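Leucine aminopeptidase 1 (PDB 2HC9) releases N-terminal amino acids, preferably leucine, from peptides as a two-zinc aminopeptidase of the M17 family, and probably serves as a digestive enzyme. Local coordinates at residues 131-136 with 173-178; 272-277 with 464-469. The protein carries 1 engineered substitution. All blocks are in the same frame, centred on the assembly; numbering follows the deposited sequence. Where two conformers were deposited one is given.

Contact 1: 131-136 with 173-178; sequences FCKFSM and TARLID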
loop_
_atom_site.group_PDB
_atom_site.type_symbol
_atom_site.label_atom_id
_atom_site.label_comp_id
_atom_site.label_asym_id
_atom_site.label_seq_id
_atom_site.Cartn_x
_atom_site.Cartn_y
_atom_site.Cartn_z
ATOM N N PHE A 131 30.695 -4.805 24.269
ATOM C CA PHE A 131 30.498 -5.807 25.323
ATOM C C PHE A 131 29.061 -5.787 25.815
ATOM O O PHE A 131 28.731 -5.123 26.810
ATOM C CB PHE A 131 31.557 -5.678 26.436
ATOM C CG PHE A 131 32.919 -6.137 25.961
ATOM C CD1 PHE A 131 33.212 -7.491 25.886
ATOM C CD2 PHE A 131 33.822 -5.228 25.459
ATOM C CE1 PHE A 131 34.432 -7.932 25.377
ATOM C CE2 PHE A 131 35.055 -5.651 24.947
ATOM C CZ PHE A 131 35.357 -6.998 24.907
ATOM N N CYS A 132 28.191 -6.443 25.045
ATOM C CA CYS A 132 26.743 -6.318 25.287
ATOM C C CYS A 132 26.387 -7.130 26.528
ATOM O O CYS A 132 26.598 -8.343 26.565
ATOM C CB CYS A 132 25.956 -6.836 24.065
ATOM S SG CYS A 132 26.467 -6.046 22.526
ATOM N N LYS A 133 25.846 -6.467 27.541
ATOM C CA LYS A 133 25.486 -7.151 28.789
ATOM C C LYS A 133 24.343 -8.125 28.572
ATOM O O LYS A 133 24.330 -9.212 29.151
ATOM C CB LYS A 133 25.100 -6.134 29.876
ATOM C CG LYS A 133 26.282 -5.339 30.395
ATOM C CD LYS A 133 25.907 -4.561 31.645
ATOM C CE LYS A 133 27.155 -3.884 32.247
ATOM N NZ LYS A 133 26.828 -3.480 33.660
ATOM N N PHE A 134 23.364 -7.739 27.755
ATOM C CA PHE A 134 22.097 -8.444 27.811
ATOM C C PHE A 134 22.020 -9.672 26.897
ATOM O O PHE A 134 22.206 -9.567 25.683
ATOM C CB PHE A 134 20.904 -7.516 27.538
ATOM C CG PHE A 134 19.590 -8.186 27.829
ATOM C CD1 PHE A 134 19.121 -8.257 29.138
ATOM C CD2 PHE A 134 18.875 -8.818 26.818
ATOM C CE1 PHE A 134 17.916 -8.921 29.431
ATOM C CE2 PHE A 134 17.674 -9.503 27.117
ATOM C CZ PHE A 134 17.212 -9.523 28.419
ATOM N N SER A 135 21.720 -10.835 27.477
ATOM C CA SER A 135 21.394 -12.023 26.655
ATOM C C SER A 135 20.485 -12.944 27.443
ATOM O O SER A 135 20.635 -13.090 28.653
ATOM C CB SER A 135 22.660 -12.798 26.251
ATOM O OG SER A 135 22.294 -13.958 25.506
ATOM N N MET A 136 19.525 -13.538 26.751
ATOM C CA MET A 136 18.740 -14.607 27.336
ATOM C C MET A 136 18.948 -15.937 26.642
ATOM O O MET A 136 18.090 -16.837 26.722
ATOM C CB MET A 136 17.266 -14.202 27.357
ATOM C CG MET A 136 17.018 -13.230 28.495
ATOM S SD MET A 136 15.341 -12.588 28.433
ATOM C CE MET A 136 14.419 -14.010 29.031
ATOM N N THR A 173 23.380 1.751 29.711
ATOM C CA THR A 173 22.403 2.355 28.778
ATOM C C THR A 173 21.977 1.304 27.748
ATOM O O THR A 173 20.783 1.099 27.517
ATOM C CB THR A 173 23.044 3.553 28.014
ATOM O OG1 THR A 173 23.464 4.543 28.952
ATOM C CG2 THR A 173 22.018 4.207 27.073
ATOM N N ALA A 174 22.961 0.654 27.118
ATOM C CA ALA A 174 22.687 -0.376 26.111
ATOM C C ALA A 174 21.922 -1.579 26.683
ATOM O O ALA A 174 21.008 -2.096 26.036
ATOM C CB ALA A 174 23.991 -0.837 25.450
ATOM N N ARG A 175 22.294 -2.029 27.884
ATOM C CA ARG A 175 21.563 -3.131 28.533
ATOM C C ARG A 175 20.075 -2.808 28.710
ATOM O O ARG A 175 19.189 -3.653 28.430
ATOM C CB ARG A 175 22.176 -3.439 29.922
ATOM C CG ARG A 175 21.352 -4.486 30.723
ATOM C CD ARG A 175 21.949 -4.760 32.111
ATOM N NE ARG A 175 21.916 -3.604 33.011
ATOM C CZ ARG A 175 20.836 -3.167 33.679
ATOM N NH1 ARG A 175 19.649 -3.761 33.559
ATOM N NH2 ARG A 175 20.945 -2.132 34.490
ATOM N N LEU A 176 19.801 -1.597 29.204
ATOM C CA LEU A 176 18.425 -1.162 29.437
ATOM C C LEU A 176 17.670 -1.160 28.099
ATOM O O LEU A 176 16.542 -1.618 28.015
ATOM C CB LEU A 176 18.399 0.237 30.101
ATOM C CG LEU A 176 18.981 0.255 31.547
ATOM C CD1 LEU A 176 19.111 1.723 32.014
ATOM C CD2 LEU A 176 18.054 -0.512 32.486
ATOM N N ILE A 177 18.321 -0.657 27.055
ATOM C CA ILE A 177 17.723 -0.616 25.717
ATOM C C ILE A 177 17.456 -2.014 25.167
ATOM O O ILE A 177 16.377 -2.256 24.610
ATOM C CB ILE A 177 18.611 0.212 24.758
ATOM C CG1 ILE A 177 18.481 1.703 25.139
ATOM C CG2 ILE A 177 18.256 -0.050 23.241
ATOM C CD1 ILE A 177 19.560 2.587 24.483
ATOM N N ASP A 178 18.413 -2.938 25.332
ATOM C CA ASP A 178 18.303 -4.281 24.699
ATOM C C ASP A 178 17.293 -5.183 25.405
ATOM O O ASP A 178 16.839 -6.155 24.821
ATOM C CB ASP A 178 19.654 -5.014 24.733
ATOM C CG ASP A 178 20.717 -4.354 23.863
ATOM O OD1 ASP A 178 20.360 -3.545 22.978
ATOM O OD2 ASP A 178 21.913 -4.676 24.056
HETATM O O HOH W 1 23.152 -5.209 26.405
#
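With CG anti to the backbone N (chi1 -170°), Phe134 brings its ring to the last turn of helix 157-178, where its CD2 lies 3.9 Å from Asp178 O, while Arg175, also anti at its first torsion, is bent at chi3 (65°), which sets its CD against CB and CD of Lys133. Aliphatic carbon does most of the touching: CB of Phe134 meets CB of Asp178 at 4.0 Å, and Lys133 CB lies 4.0 Å from Arg175 CB, the two long chains crossing at a slant. Such chains suit a partly exposed place, since their methylenes cover one another while their charges reach acids: Glu172 pairs with both, and Glu168 and Glu192 add a salt bridge each to Lys133 and Arg175 respectively. The contact thus lays the loop between helix 120-128 and strand 145-151, in the N-terminal part of the M17 chain, against the C-terminal end of helix 157-178. No direct hydrogen bond crosses here; one water accepts from Phe134 N at 2.9 Å and donates to Asp178 OD2 at 2.7 Å. In that buried carboxylate, OD2 also forms a salt bridge with Arg467, and OD1 accepts a hydrogen bond from Gly468 N. Phe134 also packs on Ile319 of the second subunit.

Contact 2: 272-277 with 464-469; sequences MKRDMG and VGDRGT. With ZN (zinc ion), chain C; SO4 (sulfate ion), chain E.
The guanidinium of Arg274 lies obliquely against the backbone of Gly465 and Asp466, its NH2 3.4 Å from Asp466 O, but clear hydrogen bonds pass through water. One water accepts a hydrogen bond from Arg274 NE at 2.9 Å and donates to Asp466 O; a second, shared by NH2 and Lys273 NZ, gives to the same carbonyl. A third, in the guanidinium plane, accepts from NH2 at 2.7 Å and, in the conformer given, probably donates to Asp466 OD1. Arginine suits this place: its chain, extended from CG to NE, spans the gap and offers several N-H groups, NH1 pairing with Glu463. The carbonyls belong to a type II' turn closing the two-residue strands 463-464 and 467-468 as a beta-hairpin, with Gly465 at a positive phi (64°) that glycine adopts easily. Arg467, the hairpin's last turn residue, bends at chi2 (-68°) and grips a sulfate, probably from the crystallisation liquor, through NE to O3 and NH2 to O2 (2.7 Å). Its NH1 donates to Phe134 O; a leucine here would probably lose the charged hold on the sulfate and leave that carbonyl and the Asp178 carboxylate without this partner. On the other flank of the 3-10 turn 272-274, Asp275 OD2 binds zinc at 2.0 Å, beside Lys252, Asp257, Glu336 and a water, while Thr362 hydrogen-bonds its OD1.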
loop_
_atom_site.group_PDB
_atom_site.type_symbol
_atom_site.label_atom_id
_atom_site.label_comp_id
_atom_site.label_asym_id
_atom_site.label_seq_id
_atom_site.Cartn_x
_atom_site.Cartn_y
_atom_site.Cartn_z
ATOM N N MET A 272 10.579 -1.703 19.168
ATOM C CA MET A 272 10.020 -0.626 19.982
ATOM C C MET A 272 10.219 -0.730 21.509
ATOM O O MET A 272 9.865 0.208 22.232
ATOM C CB MET A 272 8.552 -0.350 19.631
ATOM C CG MET A 272 8.369 0.282 18.232
ATOM S SD MET A 272 9.259 1.846 18.055
ATOM C CE MET A 272 10.703 1.356 17.139
ATOM N N LYS A 273 10.839 -1.815 21.985
ATOM C CA LYS A 273 11.475 -1.809 23.324
ATOM C C LYS A 273 12.546 -0.710 23.452
ATOM O O LYS A 273 12.906 -0.326 24.568
ATOM C CB LYS A 273 12.137 -3.175 23.617
ATOM C CG LYS A 273 13.496 -3.353 22.878
ATOM C CD LYS A 273 13.999 -4.801 22.951
ATOM C CE LYS A 273 15.176 -4.987 21.964
ATOM N NZ LYS A 273 15.925 -6.288 22.231
ATOM N N ARG A 274 13.073 -0.227 22.319
ATOM C CA ARG A 274 14.210 0.698 22.357
ATOM C C ARG A 274 13.746 2.142 22.509
ATOM O O ARG A 274 14.575 3.052 22.550
ATOM C CB ARG A 274 15.099 0.543 21.118
ATOM C CG ARG A 274 15.670 -0.889 20.949
ATOM C CD ARG A 274 16.701 -0.939 19.773
ATOM N NE ARG A 274 16.915 -2.340 19.396
ATOM C CZ ARG A 274 16.872 -2.832 18.170
ATOM N NH1 ARG A 274 16.679 -2.057 17.102
ATOM N NH2 ARG A 274 17.078 -4.134 18.014
ATOM N N ASP A 275 12.428 2.353 22.625
ATOM C CA ASP A 275 11.877 3.702 22.681
ATOM C C ASP A 275 12.089 4.428 24.039
ATOM O O ASP A 275 11.577 5.532 24.259
ATOM C CB ASP A 275 10.385 3.650 22.323
ATOM C CG ASP A 275 9.885 4.932 21.695
ATOM O OD1 ASP A 275 10.656 5.671 21.031
ATOM O OD2 ASP A 275 8.681 5.182 21.837
ATOM N N MET A 276 12.826 3.782 24.944
ATOM C CA MET A 276 13.248 4.386 26.221
ATOM C C MET A 276 14.748 4.719 26.214
ATOM O O MET A 276 15.338 5.019 27.275
ATOM C CB MET A 276 12.909 3.435 27.414
ATOM C CG MET A 276 13.155 1.916 27.177
ATOM S SD MET A 276 14.795 1.478 26.584
ATOM C CE MET A 276 15.708 1.861 28.106
ATOM N N GLY A 277 15.379 4.687 25.032
ATOM C CA GLY A 277 16.830 4.959 24.944
ATOM C C GLY A 277 17.257 6.340 25.462
ATOM O O GLY A 277 18.360 6.505 26.023
ATOM N N VAL A 464 22.581 0.234 16.596
ATOM C CA VAL A 464 23.137 -0.284 15.338
ATOM C C VAL A 464 22.763 -1.761 15.276
ATOM O O VAL A 464 23.047 -2.517 16.209
ATOM C CB VAL A 464 24.693 -0.186 15.301
ATOM C CG1 VAL A 464 25.252 -0.887 14.062
ATOM C CG2 VAL A 464 25.153 1.254 15.329
ATOM N N GLY A 465 22.130 -2.174 14.179
ATOM C CA GLY A 465 21.773 -3.574 13.999
ATOM C C GLY A 465 20.787 -3.897 15.103
ATOM O O GLY A 465 19.827 -3.147 15.334
ATOM N N ASP A 466 21.032 -4.975 15.839
ATOM C CA ASP A 466 20.120 -5.458 16.876
ATOM C C ASP A 466 20.461 -4.979 18.285
ATOM O O ASP A 466 19.931 -5.531 19.272
ATOM C CB ASP A 466 20.105 -6.990 16.858
ATOM C CG ASP A 466 19.598 -7.539 15.554
ATOM O OD1 ASP A 466 18.761 -6.869 14.940
ATOM O OD2 ASP A 466 20.031 -8.630 15.145
ATOM N N ARG A 467 21.372 -4.014 18.384
ATOM C CA ARG A 467 21.932 -3.635 19.668
ATOM C C ARG A 467 21.894 -2.132 19.922
ATOM O O ARG A 467 22.195 -1.346 19.035
ATOM C CB ARG A 467 23.381 -4.144 19.763
ATOM C CG ARG A 467 23.452 -5.682 19.878
ATOM C CD ARG A 467 22.900 -6.176 21.225
ATOM N NE ARG A 467 23.269 -7.577 21.500
ATOM C CZ ARG A 467 23.036 -8.201 22.653
ATOM N NH1 ARG A 467 22.447 -7.554 23.661
ATOM N NH2 ARG A 467 23.441 -9.466 22.822
ATOM N N GLY A 468 21.547 -1.752 21.152
ATOM C CA GLY A 468 21.751 -0.387 21.612
ATOM C C GLY A 468 23.223 -0.005 21.553
ATOM O O GLY A 468 24.112 -0.835 21.827
ATOM N N THR A 469 23.484 1.247 21.190
ATOM C CA THR A 469 24.873 1.747 21.186
ATOM C C THR A 469 25.298 2.302 22.544
ATOM O O THR A 469 26.491 2.540 22.782
ATOM C CB THR A 469 25.043 2.873 20.150
ATOM O OG1 THR A 469 24.021 3.869 20.374
ATOM C CG2 THR A 469 24.929 2.317 18.713
HETATM ZN ZN ZN C . 7.883 6.756 20.963
HETATM S S SO4 E . 25.910 -9.870 19.961
HETATM O O1 SO4 E . 27.317 -9.584 20.265
HETATM O O2 SO4 E . 25.276 -10.538 21.100
HETATM O O3 SO4 E . 25.241 -8.593 19.645
HETATM O O4 SO4 E . 25.775 -10.774 18.818
HETATM O O HOH W 2 17.417 -6.710 19.930
HETATM O O HOH W 3 18.412 -4.115 21.201
HETATM O O HOH W 4 17.008 -4.794 15.382
HETATM O O HOH W 5 7.244 7.421 19.092
#

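Overall arrangement
Contact 1 closes along the chain before contact 2 opens, yet their centres lie only about 9 Å apart and the two touch directly. Asp178, ending helix 157-178, is the residue they share most closely: its O probably accepts a hydrogen bond from Lys273 NZ. Cys132 also packs on the Arg467 guanidinium. The loop 131-136, the helix end, the turn 272-277 before helix 277-290 and the hairpin at 464-469 therefore form one continuous junction between the N-terminal part and the catalytic domain. Both contacts touch the second subunit, so the junction links the zinc-binding turn to an interface of the six-chain assembly.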